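Local coordinates for putative GH105 family protein (Salmonella enterica subsp. enterica serovar Paratyphi A, PDB 3QWT) that is of unknown function but, as a putative GH105 member built on an alpha/alpha toroid, probably hydrolyses glycosidic bonds in unsaturated oligosaccharides, at residues Val109-Pro114 with Ile156-Glu161; His163-Asp168 with Gly216-Gly221; Asp169-Thr174 with Ser235-Val240. All blocks are in the same frame, centred on the assembly; numbering follows the deposited sequence.

Contact 1. Residues Val109-Pro114 with Ile156-Glu161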
ATOM      1  N   VAL A 109      -1.802  15.996 -36.890  1.00 38.66           N
ATOM      2  CA  VAL A 109      -1.559  14.577 -36.638  1.00 29.57           C
ATOM      3  C   VAL A 109      -0.140  14.188 -37.038  1.00 31.36           C
ATOM      4  O   VAL A 109       0.497  13.384 -36.365  1.00 29.84           O
ATOM      5  CB  VAL A 109      -2.608  13.669 -37.329  1.00 30.16           C
ATOM      6  CG1 VAL A 109      -2.450  13.684 -38.856  1.00 34.51           C
ATOM      7  CG2 VAL A 109      -2.505  12.245 -36.809  1.00 24.36           C
ATOM      8  N   ASN A 110       0.358  14.788 -38.120  1.00 32.40           N
ATOM      9  CA  ASN A 110       1.673  14.430 -38.684  1.00 32.25           C
ATOM     10  C   ASN A 110       2.893  15.122 -38.086  1.00 33.72           C
ATOM     11  O   ASN A 110       3.914  14.483 -37.816  1.00 34.86           O
ATOM     12  CB  ASN A 110       1.679  14.611 -40.195  1.00 24.11           C
ATOM     13  CG  ASN A 110       0.771  13.600 -40.898  1.00 33.37           C
ATOM     14  OD1 ASN A 110       0.610  12.477 -40.429  1.00 27.85           O
ATOM     15  ND2 ASN A 110       0.176  14.004 -42.021  1.00 28.53           N
ATOM     16  N   THR A 111       2.804  16.426 -37.880  1.00 28.79           N
ATOM     17  CA  THR A 111       3.936  17.141 -37.295  1.00 23.05           C
ATOM     18  C   THR A 111       4.202  16.709 -35.829  1.00 27.70           C
ATOM     19  O   THR A 111       5.222  17.067 -35.231  1.00 26.81           O
ATOM     20  CB  THR A 111       3.731  18.656 -37.399  1.00 24.07           C
ATOM     21  OG1 THR A 111       2.518  19.022 -36.728  1.00 30.12           O
ATOM     22  CG2 THR A 111       3.663  19.095 -38.886  1.00 23.78           C
HETATM   23  N   MSE A 112       3.291  15.912 -35.281  1.00 33.77           N
HETATM   24  CA  MSE A 112       3.417  15.342 -33.930  1.00 32.52           C
HETATM   25  C   MSE A 112       4.480  14.242 -33.858  1.00 30.02           C
HETATM   26  O   MSE A 112       5.189  14.117 -32.853  1.00 32.32           O
HETATM   27  CB  MSE A 112       2.048  14.785 -33.476  1.00 31.59           C
HETATM   28  CG  MSE A 112       2.040  14.026 -32.148  1.00 29.01           C
HETATM   29 SE   MSE A 112       2.155  15.211 -30.559  0.71 49.43          SE
HETATM   30  CE  MSE A 112       0.585  16.244 -30.872  1.00 25.71           C
ATOM     31  N   ALA A 113       4.588  13.460 -34.932  1.00 24.77           N
ATOM     32  CA  ALA A 113       5.425  12.244 -34.948  1.00 21.39           C
ATOM     33  C   ALA A 113       6.813  12.388 -34.347  1.00 26.01           C
ATOM     34  O   ALA A 113       7.240  11.525 -33.582  1.00 30.67           O
ATOM     35  CB  ALA A 113       5.518  11.673 -36.364  1.00 28.47           C
ATOM     36  N   PRO A 114       7.530  13.477 -34.678  1.00 22.53           N
ATOM     37  CA  PRO A 114       8.879  13.582 -34.101  1.00 26.69           C
ATOM     38  C   PRO A 114       8.927  13.612 -32.558  1.00 28.13           C
ATOM     39  O   PRO A 114       9.982  13.378 -31.977  1.00 24.17           O
ATOM     40  CB  PRO A 114       9.411  14.895 -34.688  1.00 27.88           C
ATOM     41  CG  PRO A 114       8.692  15.000 -36.028  1.00 27.32           C
ATOM     42  CD  PRO A 114       7.306  14.456 -35.763  1.00 23.98           C
ATOM     43  N   ILE A 156      -6.237  15.238 -38.946  1.00 40.81           N
ATOM     44  CA  ILE A 156      -5.976  16.557 -39.497  1.00 33.76           C
ATOM     45  C   ILE A 156      -4.499  16.758 -39.829  1.00 37.69           C
ATOM     46  O   ILE A 156      -3.605  16.427 -39.057  1.00 36.75           O
ATOM     47  CB  ILE A 156      -6.481  17.702 -38.594  1.00 35.97           C
ATOM     48  CG1 ILE A 156      -6.290  19.050 -39.299  1.00 31.53           C
ATOM     49  CG2 ILE A 156      -5.739  17.715 -37.284  1.00 39.07           C
ATOM     50  CD1 ILE A 156      -6.794  20.228 -38.493  1.00 30.57           C
ATOM     51  N   THR A 157      -4.269  17.351 -40.987  1.00 32.31           N
ATOM     52  CA  THR A 157      -2.967  17.358 -41.621  1.00 37.69           C
ATOM     53  C   THR A 157      -2.449  18.789 -41.855  1.00 42.22           C
ATOM     54  O   THR A 157      -3.160  19.755 -41.580  1.00 47.52           O
ATOM     55  CB  THR A 157      -3.116  16.552 -42.919  1.00 42.17           C
ATOM     56  OG1 THR A 157      -2.872  15.172 -42.624  1.00 51.95           O
ATOM     57  CG2 THR A 157      -2.228  17.037 -44.033  1.00 42.24           C
ATOM     58  N   LEU A 158      -1.208  18.933 -42.317  1.00 42.46           N
ATOM     59  CA  LEU A 158      -0.699  20.253 -42.694  1.00 42.37           C
ATOM     60  C   LEU A 158      -1.602  20.855 -43.763  1.00 46.40           C
ATOM     61  O   LEU A 158      -1.836  22.070 -43.785  1.00 47.48           O
ATOM     62  CB  LEU A 158       0.729  20.159 -43.244  1.00 38.41           C
ATOM     63  CG  LEU A 158       1.915  20.191 -42.277  1.00 44.17           C
ATOM     64  CD1 LEU A 158       3.171  19.681 -42.963  1.00 38.57           C
ATOM     65  CD2 LEU A 158       2.152  21.603 -41.739  1.00 41.10           C
ATOM     66  N   ALA A 159      -2.114  19.982 -44.632  1.00 38.61           N
ATOM     67  CA  ALA A 159      -2.773  20.386 -45.874  1.00 44.09           C
ATOM     68  C   ALA A 159      -4.308  20.333 -45.898  1.00 46.21           C
ATOM     69  O   ALA A 159      -4.943  21.068 -46.654  1.00 55.36           O
ATOM     70  CB  ALA A 159      -2.223  19.576 -47.033  1.00 52.71           C
ATOM     71  N   GLU A 160      -4.900  19.463 -45.090  1.00 40.41           N
ATOM     72  CA  GLU A 160      -6.345  19.261 -45.125  1.00 36.48           C
ATOM     73  C   GLU A 160      -6.926  19.108 -43.731  1.00 41.50           C
ATOM     74  O   GLU A 160      -6.292  18.518 -42.847  1.00 36.47           O
ATOM     75  CB  GLU A 160      -6.676  17.990 -45.906  1.00 30.16           C
ATOM     76  CG  GLU A 160      -6.086  17.935 -47.315  1.00 45.69           C
ATOM     77  CD  GLU A 160      -6.611  16.734 -48.119  1.00 59.88           C
ATOM     78  OE1 GLU A 160      -7.829  16.715 -48.434  1.00 65.54           O
ATOM     79  OE2 GLU A 160      -5.807  15.817 -48.429  1.00 53.31           O
ATOM     80  N   GLU A 161      -8.143  19.615 -43.539  1.00 40.64           N
ATOM     81  CA  GLU A 161      -8.886  19.325 -42.324  1.00 41.30           C
ATOM     82  C   GLU A 161      -9.185  17.831 -42.195  1.00 42.54           C
ATOM     83  O   GLU A 161      -8.930  17.225 -41.134  1.00 33.03           O
ATOM     84  CB  GLU A 161     -10.184  20.123 -42.266  1.00 46.71           C
ATOM     85  CG  GLU A 161      -9.996  21.554 -41.826  1.00 58.59           C
ATOM     86  CD  GLU A 161     -11.312  22.242 -41.513  1.00 67.35           C
ATOM     87  OE1 GLU A 161     -12.317  21.531 -41.281  1.00 63.20           O
ATOM     88  OE2 GLU A 161     -11.336  23.496 -41.501  1.00 72.78           O
TER
HETATM   89  O   HOH W   1       0.598  17.081 -42.997  1.00 53.33           O
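Val-109 meets Ile-156 through the one direct hydrogen bond between these two segments: Val-109 N donates to Ile-156 O at 2.9 Å, fairly straight at 155° and approaching almost in line with the carbonyl bond. Both segments belong to connections between helices of the toroid: 109-114 runs into helix 114-125, and the loop 156-161 leads toward strand 165-167. The packing is tightest at this carbonyl. A chi1 of 69° places Val-109 CG1 between the backbone N and the carbonyl carbon and brings it against the same oxygen; the 3.0 Å from Val-109 CG1 to Ile-156 O is short for a methyl, possibly strained or within coordinate error. A second, more relaxed apolar touch lies further along, where the Thr-111 methyl presses obliquely into the fork of Leu-158, with Thr-111 CG2 4.0 Å from Leu-158 CG and both leucine methyls nearly as close. The Thr-111 hydroxyl is turned to its own loop and is bonded to Thr-106 O.

The looser, watery side is at Asn-110. Its ND2 comes within 3.3 Å of Thr-157 OG1, but the angle is too poor for a hydrogen bond. Instead a water bridges the gap, accepting from Asn-110 ND2 at 3.3 Å and from Leu-158 N at 2.7 Å. Asn-110 ND2 also donates to a bound glycerol, probably from the crystallisation liquor. One backbone-to-backbone hydrogen bond therefore joins the segments, while the asparagine amide spends its N-H groups on a water and a small polyol, consistent with its facing a pocket that admits polar molecules.

Contact 2. Residues His163-Asp168 with Gly216-Gly221; sequences HQQMWD and GWSYDG
Strands 165-167 and 216-218 pair Gln-165, Met-166 and Trp-167 with Ser-218, Trp-217 and Gly-216 in a small antiparallel sheet, in the connections that lead into helices 170-184 and 231-248. Met-166 and Trp-217 form the hydrogen-bonded pair: Met-166 N to Trp-217 O is 2.8 Å and Trp-217 N to Met-166 O 2.9 Å. Beyond the strand ends, Tyr-219 N continues the pairing to Gln-164 O at 2.9 Å, nearly straight at 172°.

On the face of Met-166 and Trp-217, selenium and aromatic rings gather. The selenium of Met-166, a selenomethionine, approaches the ring of Tyr-219, just past the strand end, obliquely, 3.9 Å from CE1, a Met-aromatic contact; Trp-217 NE1 stands over the centre of that same ring. Gln-164, bent at chi2 (-75°), folds its amide across Tyr-219 CB, with OE1 3.6 Å away, while its NE2 is held by Asp-149. On the opposite face, Trp-167 NE1 donates to Gln-165 OE1 at 2.7 Å, in the plane of both ring and amide, which holds the two flat groups edge to edge.

Met-166 rests on His-201 and Asn-204 of helix 188-205, Tyr-219 OH bonds Asn-204, and Trp-167 stacks on His-155 just before helix 170-184 begins.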
ATOM      1  N   HIS A 163     -12.243  16.616 -42.236  1.00 45.06           N
ATOM      2  CA  HIS A 163     -13.352  16.581 -41.307  1.00 40.98           C
ATOM      3  C   HIS A 163     -13.876  15.157 -41.113  1.00 38.13           C
ATOM      4  O   HIS A 163     -14.041  14.394 -42.074  1.00 34.20           O
ATOM      5  CB  HIS A 163     -14.468  17.500 -41.796  1.00 43.14           C
ATOM      6  CG  HIS A 163     -15.481  17.811 -40.746  1.00 43.46           C
ATOM      7  ND1 HIS A 163     -15.157  18.462 -39.574  1.00 50.16           N
ATOM      8  CD2 HIS A 163     -16.805  17.540 -40.675  1.00 36.87           C
ATOM      9  CE1 HIS A 163     -16.240  18.586 -38.830  1.00 48.37           C
ATOM     10  NE2 HIS A 163     -17.254  18.033 -39.475  1.00 41.58           N
ATOM     11  N   GLN A 164     -14.105  14.798 -39.853  1.00 37.43           N
ATOM     12  CA  GLN A 164     -14.763  13.534 -39.509  1.00 37.61           C
ATOM     13  C   GLN A 164     -14.028  12.252 -39.921  1.00 37.95           C
ATOM     14  O   GLN A 164     -14.596  11.171 -39.812  1.00 31.31           O
ATOM     15  CB  GLN A 164     -16.180  13.504 -40.090  1.00 35.39           C
ATOM     16  CG  GLN A 164     -17.139  14.468 -39.427  1.00 36.02           C
ATOM     17  CD  GLN A 164     -17.590  13.991 -38.058  1.00 41.15           C
ATOM     18  OE1 GLN A 164     -16.805  13.451 -37.278  1.00 44.36           O
ATOM     19  NE2 GLN A 164     -18.866  14.178 -37.767  1.00 46.25           N
ATOM     20  N   GLN A 165     -12.785  12.362 -40.389  1.00 40.24           N
ATOM     21  CA  GLN A 165     -12.039  11.182 -40.851  1.00 37.21           C
ATOM     22  C   GLN A 165     -11.063  10.646 -39.805  1.00 38.00           C
ATOM     23  O   GLN A 165     -10.439  11.429 -39.057  1.00 33.32           O
ATOM     24  CB  GLN A 165     -11.232  11.489 -42.119  1.00 29.27           C
ATOM     25  CG  GLN A 165     -12.029  11.900 -43.333  1.00 37.93           C
ATOM     26  CD  GLN A 165     -11.113  12.159 -44.531  1.00 39.51           C
ATOM     27  OE1 GLN A 165     -10.017  11.605 -44.607  1.00 42.46           O
ATOM     28  NE2 GLN A 165     -11.556  13.001 -45.460  1.00 34.48           N
HETATM   29  N   MSE A 166     -10.928   9.315 -39.788  1.00 36.75           N
HETATM   30  CA  MSE A 166      -9.925   8.606 -38.985  1.00 35.74           C
HETATM   31  C   MSE A 166      -9.071   7.731 -39.913  1.00 37.62           C
HETATM   32  O   MSE A 166      -9.606   7.024 -40.770  1.00 37.72           O
HETATM   33  CB  MSE A 166     -10.598   7.745 -37.913  1.00 35.83           C
HETATM   34  CG  MSE A 166     -11.334   8.540 -36.835  1.00 36.71           C
HETATM   35 SE   MSE A 166     -12.224   7.487 -35.421  0.75 46.79          SE
HETATM   36  CE  MSE A 166     -10.665   6.684 -34.515  1.00 21.35           C
ATOM     37  N   TRP A 167      -7.750   7.785 -39.762  1.00 34.87           N
ATOM     38  CA  TRP A 167      -6.868   6.980 -40.620  1.00 36.39           C
ATOM     39  C   TRP A 167      -5.992   6.037 -39.808  1.00 35.12           C
ATOM     40  O   TRP A 167      -5.674   6.327 -38.648  1.00 28.58           O
ATOM     41  CB  TRP A 167      -5.923   7.874 -41.439  1.00 35.46           C
ATOM     42  CG  TRP A 167      -6.572   8.862 -42.352  1.00 36.24           C
ATOM     43  CD1 TRP A 167      -7.865   9.275 -42.334  1.00 37.67           C
ATOM     44  CD2 TRP A 167      -5.938   9.570 -43.423  1.00 33.53           C
ATOM     45  NE1 TRP A 167      -8.078  10.201 -43.326  1.00 41.32           N
ATOM     46  CE2 TRP A 167      -6.909  10.405 -44.005  1.00 35.81           C
ATOM     47  CE3 TRP A 167      -4.642   9.577 -43.944  1.00 36.26           C
ATOM     48  CZ2 TRP A 167      -6.631  11.238 -45.097  1.00 41.17           C
ATOM     49  CZ3 TRP A 167      -4.361  10.413 -45.021  1.00 41.67           C
ATOM     50  CH2 TRP A 167      -5.357  11.226 -45.589  1.00 39.72           C
ATOM     51  N   ASP A 168      -5.558   4.940 -40.432  1.00 25.15           N
ATOM     52  CA  ASP A 168      -4.510   4.099 -39.846  1.00 27.64           C
ATOM     53  C   ASP A 168      -3.338   4.935 -39.288  1.00 26.27           C
ATOM     54  O   ASP A 168      -2.899   4.732 -38.168  1.00 33.98           O
ATOM     55  CB  ASP A 168      -3.926   3.160 -40.898  1.00 22.41           C
ATOM     56  CG  ASP A 168      -4.993   2.315 -41.610  1.00 34.70           C
ATOM     57  OD1 ASP A 168      -6.157   2.274 -41.171  1.00 35.50           O
ATOM     58  OD2 ASP A 168      -4.654   1.678 -42.619  1.00 40.61           O
ATOM     59  N   GLY A 216      -8.898   4.175 -44.363  1.00 36.82           N
ATOM     60  CA  GLY A 216      -9.626   5.245 -43.708  1.00 37.75           C
ATOM     61  C   GLY A 216     -11.083   4.973 -43.363  1.00 41.38           C
ATOM     62  O   GLY A 216     -11.705   4.023 -43.863  1.00 36.76           O
ATOM     63  N   TRP A 217     -11.614   5.841 -42.500  1.00 34.02           N
ATOM     64  CA  TRP A 217     -13.010   5.831 -42.074  1.00 31.83           C
ATOM     65  C   TRP A 217     -13.509   7.267 -41.974  1.00 34.95           C
ATOM     66  O   TRP A 217     -12.786   8.161 -41.514  1.00 35.72           O
ATOM     67  CB  TRP A 217     -13.151   5.156 -40.699  1.00 27.27           C
ATOM     68  CG  TRP A 217     -14.458   5.450 -40.013  1.00 29.63           C
ATOM     69  CD1 TRP A 217     -14.683   6.393 -39.056  1.00 38.21           C
ATOM     70  CD2 TRP A 217     -15.717   4.808 -40.242  1.00 31.97           C
ATOM     71  NE1 TRP A 217     -16.002   6.376 -38.676  1.00 33.79           N
ATOM     72  CE2 TRP A 217     -16.657   5.415 -39.397  1.00 35.94           C
ATOM     73  CE3 TRP A 217     -16.142   3.786 -41.095  1.00 35.29           C
ATOM     74  CZ2 TRP A 217     -17.993   5.022 -39.365  1.00 38.68           C
ATOM     75  CZ3 TRP A 217     -17.467   3.403 -41.065  1.00 37.59           C
ATOM     76  CH2 TRP A 217     -18.377   4.019 -40.209  1.00 34.94           C
ATOM     77  N   SER A 218     -14.750   7.491 -42.376  1.00 32.36           N
ATOM     78  CA  SER A 218     -15.345   8.803 -42.190  1.00 39.64           C
ATOM     79  C   SER A 218     -16.692   8.732 -41.485  1.00 40.78           C
ATOM     80  O   SER A 218     -17.550   7.914 -41.828  1.00 40.44           O
ATOM     81  CB  SER A 218     -15.501   9.533 -43.520  1.00 42.40           C
ATOM     82  OG  SER A 218     -16.128  10.779 -43.294  1.00 41.77           O
ATOM     83  N   TYR A 219     -16.876   9.601 -40.500  1.00 31.06           N
ATOM     84  CA  TYR A 219     -18.146   9.659 -39.797  1.00 34.28           C
ATOM     85  C   TYR A 219     -19.160  10.470 -40.589  1.00 40.57           C
ATOM     86  O   TYR A 219     -20.344  10.505 -40.260  1.00 44.94           O
ATOM     87  CB  TYR A 219     -17.969  10.222 -38.391  1.00 35.07           C
ATOM     88  CG  TYR A 219     -17.596   9.168 -37.364  1.00 34.00           C
ATOM     89  CD1 TYR A 219     -16.387   9.218 -36.696  1.00 34.75           C
ATOM     90  CD2 TYR A 219     -18.461   8.127 -37.069  1.00 32.97           C
ATOM     91  CE1 TYR A 219     -16.050   8.262 -35.753  1.00 34.53           C
ATOM     92  CE2 TYR A 219     -18.138   7.174 -36.131  1.00 35.77           C
ATOM     93  CZ  TYR A 219     -16.928   7.246 -35.476  1.00 36.13           C
ATOM     94  OH  TYR A 219     -16.593   6.292 -34.549  1.00 36.87           O
ATOM     95  N   ASP A 220     -18.688  11.121 -41.643  1.00 38.03           N
ATOM     96  CA  ASP A 220     -19.586  11.791 -42.554  1.00 43.18           C
ATOM     97  C   ASP A 220     -19.946  10.780 -43.636  1.00 46.54           C
ATOM     98  O   ASP A 220     -19.311  10.713 -44.680  1.00 43.91           O
ATOM     99  CB  ASP A 220     -18.925  13.040 -43.120  1.00 53.66           C
ATOM    100  CG  ASP A 220     -19.758  13.703 -44.197  1.00 65.14           C
ATOM    101  OD1 ASP A 220     -20.937  13.314 -44.367  1.00 68.59           O
ATOM    102  OD2 ASP A 220     -19.232  14.615 -44.872  1.00 67.71           O
ATOM    103  N   GLY A 221     -20.948   9.958 -43.350  1.00 52.56           N
ATOM    104  CA  GLY A 221     -21.385   8.941 -44.286  1.00 50.01           C
ATOM    105  C   GLY A 221     -21.085   7.542 -43.783  1.00 46.02           C
ATOM    106  O   GLY A 221     -21.482   6.567 -44.405  1.00 43.77           O
TER

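Contact 3. Residues Asp169-Thr174 with Ser235-Val240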
ATOM      1  N   ASP A 169      -2.833   5.840 -40.123  1.00 25.81           N
ATOM      2  CA  ASP A 169      -1.588   6.551 -39.901  1.00 27.22           C
ATOM      3  C   ASP A 169      -1.600   7.290 -38.546  1.00 32.84           C
ATOM      4  O   ASP A 169      -0.564   7.491 -37.913  1.00 40.33           O
ATOM      5  CB  ASP A 169      -1.329   7.537 -41.063  1.00 34.67           C
ATOM      6  CG  ASP A 169      -1.422   6.864 -42.468  1.00 45.39           C
ATOM      7  OD1 ASP A 169      -0.400   6.798 -43.196  1.00 40.44           O
ATOM      8  OD2 ASP A 169      -2.520   6.402 -42.850  1.00 41.98           O
ATOM      9  N   THR A 170      -2.780   7.697 -38.107  1.00 25.96           N
ATOM     10  CA  THR A 170      -2.897   8.394 -36.843  1.00 32.30           C
ATOM     11  C   THR A 170      -2.263   7.564 -35.744  1.00 31.12           C
ATOM     12  O   THR A 170      -1.682   8.119 -34.836  1.00 24.43           O
ATOM     13  CB  THR A 170      -4.355   8.686 -36.505  1.00 31.40           C
ATOM     14  OG1 THR A 170      -4.917   9.488 -37.546  1.00 34.69           O
ATOM     15  CG2 THR A 170      -4.479   9.419 -35.182  1.00 27.89           C
ATOM     16  N   LEU A 171      -2.341   6.236 -35.834  1.00 27.73           N
ATOM     17  CA  LEU A 171      -1.840   5.441 -34.709  1.00 33.86           C
ATOM     18  C   LEU A 171      -0.337   5.606 -34.526  1.00 31.84           C
ATOM     19  O   LEU A 171       0.159   5.564 -33.399  1.00 28.33           O
ATOM     20  CB  LEU A 171      -2.255   3.961 -34.791  1.00 32.44           C
ATOM     21  CG  LEU A 171      -3.744   3.727 -34.479  1.00 37.42           C
ATOM     22  CD1 LEU A 171      -4.235   2.403 -35.034  1.00 41.08           C
ATOM     23  CD2 LEU A 171      -4.029   3.817 -32.976  1.00 33.99           C
HETATM   24  N   MSE A 172       0.375   5.822 -35.631  1.00 25.32           N
HETATM   25  CA  MSE A 172       1.821   5.958 -35.590  1.00 29.02           C
HETATM   26  C   MSE A 172       2.273   7.392 -35.278  1.00 40.33           C
HETATM   27  O   MSE A 172       3.199   7.602 -34.481  1.00 42.41           O
HETATM   28  CB  MSE A 172       2.438   5.493 -36.919  1.00 33.79           C
HETATM   29  CG  MSE A 172       3.950   5.677 -37.034  1.00 29.06           C
HETATM   30 SE   MSE A 172       4.956   4.412 -35.933  0.77 52.11          SE
HETATM   31  CE  MSE A 172       5.853   5.701 -34.773  1.00 42.37           C
HETATM   32  N   MSE A 173       1.623   8.366 -35.910  1.00 35.89           N
HETATM   33  CA  MSE A 173       2.077   9.758 -35.868  1.00 32.55           C
HETATM   34  C   MSE A 173       1.666  10.558 -34.623  1.00 34.14           C
HETATM   35  O   MSE A 173       2.302  11.562 -34.311  1.00 32.44           O
HETATM   36  CB  MSE A 173       1.593  10.511 -37.097  1.00 31.02           C
HETATM   37  CG  MSE A 173       1.799   9.773 -38.409  1.00 31.39           C
HETATM   38 SE   MSE A 173       3.554   8.951 -38.587  0.67 42.83          SE
HETATM   39  CE  MSE A 173       3.094   7.782 -40.098  1.00 45.84           C
ATOM     40  N   THR A 174       0.599  10.150 -33.936  1.00 27.55           N
ATOM     41  CA  THR A 174       0.141  10.885 -32.749  1.00 25.07           C
ATOM     42  C   THR A 174      -0.170   9.999 -31.549  1.00 30.53           C
ATOM     43  O   THR A 174       0.213  10.308 -30.427  1.00 34.63           O
ATOM     44  CB  THR A 174      -1.086  11.789 -33.059  1.00 29.56           C
ATOM     45  OG1 THR A 174      -0.661  12.885 -33.867  1.00 30.80           O
ATOM     46  CG2 THR A 174      -1.695  12.363 -31.793  1.00 27.95           C
ATOM     47  N   SER A 235       0.964  -1.615 -42.156  1.00 21.59           N
ATOM     48  CA  SER A 235       2.298  -1.630 -41.617  1.00 29.16           C
ATOM     49  C   SER A 235       2.350  -0.802 -40.321  1.00 31.78           C
ATOM     50  O   SER A 235       2.950  -1.223 -39.330  1.00 37.35           O
ATOM     51  CB  SER A 235       3.233  -1.059 -42.699  1.00 39.96           C
ATOM     52  OG  SER A 235       4.570  -0.897 -42.274  1.00 48.84           O
ATOM     53  N   TRP A 236       1.699   0.362 -40.329  1.00 26.95           N
ATOM     54  CA  TRP A 236       1.732   1.249 -39.174  1.00 30.89           C
ATOM     55  C   TRP A 236       1.195   0.512 -37.958  1.00 36.26           C
ATOM     56  O   TRP A 236       1.532   0.839 -36.825  1.00 30.73           O
ATOM     57  CB  TRP A 236       0.888   2.503 -39.387  1.00 22.39           C
ATOM     58  CG  TRP A 236       1.371   3.367 -40.428  1.00 29.33           C
ATOM     59  CD1 TRP A 236       0.626   3.964 -41.382  1.00 40.45           C
ATOM     60  CD2 TRP A 236       2.725   3.760 -40.659  1.00 31.10           C
ATOM     61  NE1 TRP A 236       1.426   4.714 -42.208  1.00 44.52           N
ATOM     62  CE2 TRP A 236       2.722   4.606 -41.785  1.00 36.23           C
ATOM     63  CE3 TRP A 236       3.942   3.479 -40.026  1.00 37.29           C
ATOM     64  CZ2 TRP A 236       3.892   5.164 -42.311  1.00 33.99           C
ATOM     65  CZ3 TRP A 236       5.115   4.051 -40.542  1.00 30.02           C
ATOM     66  CH2 TRP A 236       5.074   4.875 -41.672  1.00 33.52           C
ATOM     67  N   LEU A 237       0.346  -0.480 -38.191  1.00 26.92           N
ATOM     68  CA  LEU A 237      -0.240  -1.185 -37.064  1.00 33.27           C
ATOM     69  C   LEU A 237       0.647  -2.302 -36.603  1.00 30.95           C
ATOM     70  O   LEU A 237       0.795  -2.524 -35.403  1.00 33.26           O
ATOM     71  CB  LEU A 237      -1.644  -1.694 -37.375  1.00 44.80           C
ATOM     72  CG  LEU A 237      -2.600  -0.670 -36.783  1.00 54.67           C
ATOM     73  CD1 LEU A 237      -3.528  -0.166 -37.858  1.00 62.66           C
ATOM     74  CD2 LEU A 237      -3.345  -1.244 -35.580  1.00 52.97           C
ATOM     75  N   THR A 238       1.230  -3.012 -37.559  1.00 27.98           N
ATOM     76  CA  THR A 238       2.152  -4.072 -37.224  1.00 32.90           C
ATOM     77  C   THR A 238       3.323  -3.500 -36.441  1.00 37.02           C
ATOM     78  O   THR A 238       3.976  -4.212 -35.682  1.00 34.09           O
ATOM     79  CB  THR A 238       2.698  -4.732 -38.473  1.00 37.52           C
ATOM     80  OG1 THR A 238       1.710  -4.663 -39.505  1.00 49.44           O
ATOM     81  CG2 THR A 238       3.031  -6.163 -38.179  1.00 34.22           C
ATOM     82  N   ILE A 239       3.599  -2.216 -36.656  1.00 38.17           N
ATOM     83  CA  ILE A 239       4.664  -1.523 -35.936  1.00 36.63           C
ATOM     84  C   ILE A 239       4.197  -1.060 -34.564  1.00 37.55           C
ATOM     85  O   ILE A 239       4.880  -1.281 -33.563  1.00 36.00           O
ATOM     86  CB  ILE A 239       5.125  -0.287 -36.705  1.00 33.82           C
ATOM     87  CG1 ILE A 239       5.946  -0.705 -37.934  1.00 31.78           C
ATOM     88  CG2 ILE A 239       5.912   0.624 -35.778  1.00 30.62           C
ATOM     89  CD1 ILE A 239       6.263   0.425 -38.908  1.00 31.55           C
ATOM     90  N   VAL A 240       3.020  -0.430 -34.528  1.00 30.35           N
ATOM     91  CA  VAL A 240       2.555   0.261 -33.334  1.00 31.44           C
ATOM     92  C   VAL A 240       2.068  -0.684 -32.240  1.00 35.47           C
ATOM     93  O   VAL A 240       2.394  -0.518 -31.062  1.00 29.47           O
ATOM     94  CB  VAL A 240       1.430   1.251 -33.668  1.00 33.20           C
ATOM     95  CG1 VAL A 240       0.758   1.710 -32.411  1.00 35.98           C
ATOM     96  CG2 VAL A 240       1.974   2.438 -34.401  1.00 30.75           C
TER
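Asp-169, Leu-171, Met-172 and Met-173 pack against Trp-236, Leu-237, Ile-239 and Val-240 where two helices of the alpha/alpha toroid, 170-184 and 231-248, lie side by side deep in the chain. Over the contacting turns their axes approach to 9.0 Å and run at 54° to each other.

The polar part is a single bond. Trp-236 NE1 donates to Asp-169 OD1 at 2.9 Å, well bent at 132°, and reaches the oxygen from above the carboxylate plane. The other oxygen, OD2, is bonded to His-215 NE2, so the carboxylate is gripped on both oxygens, and a bound glycerol lies close to it.

The aliphatic contacts lie further along the two helices. Leu-171 CD1 meets Leu-237 CD2 at 3.8 Å. Val-240 CG2 tucks against the backbone of the first helix, 3.7 Å from Met-172 CA, and the Met-172 selenium lodges against both this methyl and Ile-239 CG2.

The indole of Trp-236 is gripped by two selenomethionines. Met-172, whose CG is anti to the backbone N (chi1 176°), brings CG obliquely to 3.7 Å from Trp-236 CE3, crossing the tryptophan side chain at about a right angle. Met-173 bends at chi2 to bring its terminal methyl over the six-membered ring in a CH-pi contact: CE lies 3.7 Å from the ring centroid, displaced toward the rim, and nearest to Trp-236 CZ2.

Overall arrangement
Contact 1 closes before the other two open, and contacts 2 and 3 alternate along the chain: strand 165-167 runs into helix 170-184, and strand 216-218 precedes helix 231-248. The same two passages of chain thus meet first as strands and then as helices. The three centres lie about 14 to 16 Å apart. Contact 3 is near the middle of the chain, its centre about 5 Å from the chain's centre, while contacts 1 and 2 are further out, at about 15 and 20 Å. Thr-174 OG1 bonds Val-109 O, tying contact 1 to contact 3. Glycerol, probably from the crystallisation liquor, lies near Asn-110, Trp-167 and Asp-169, which may mark a pocket.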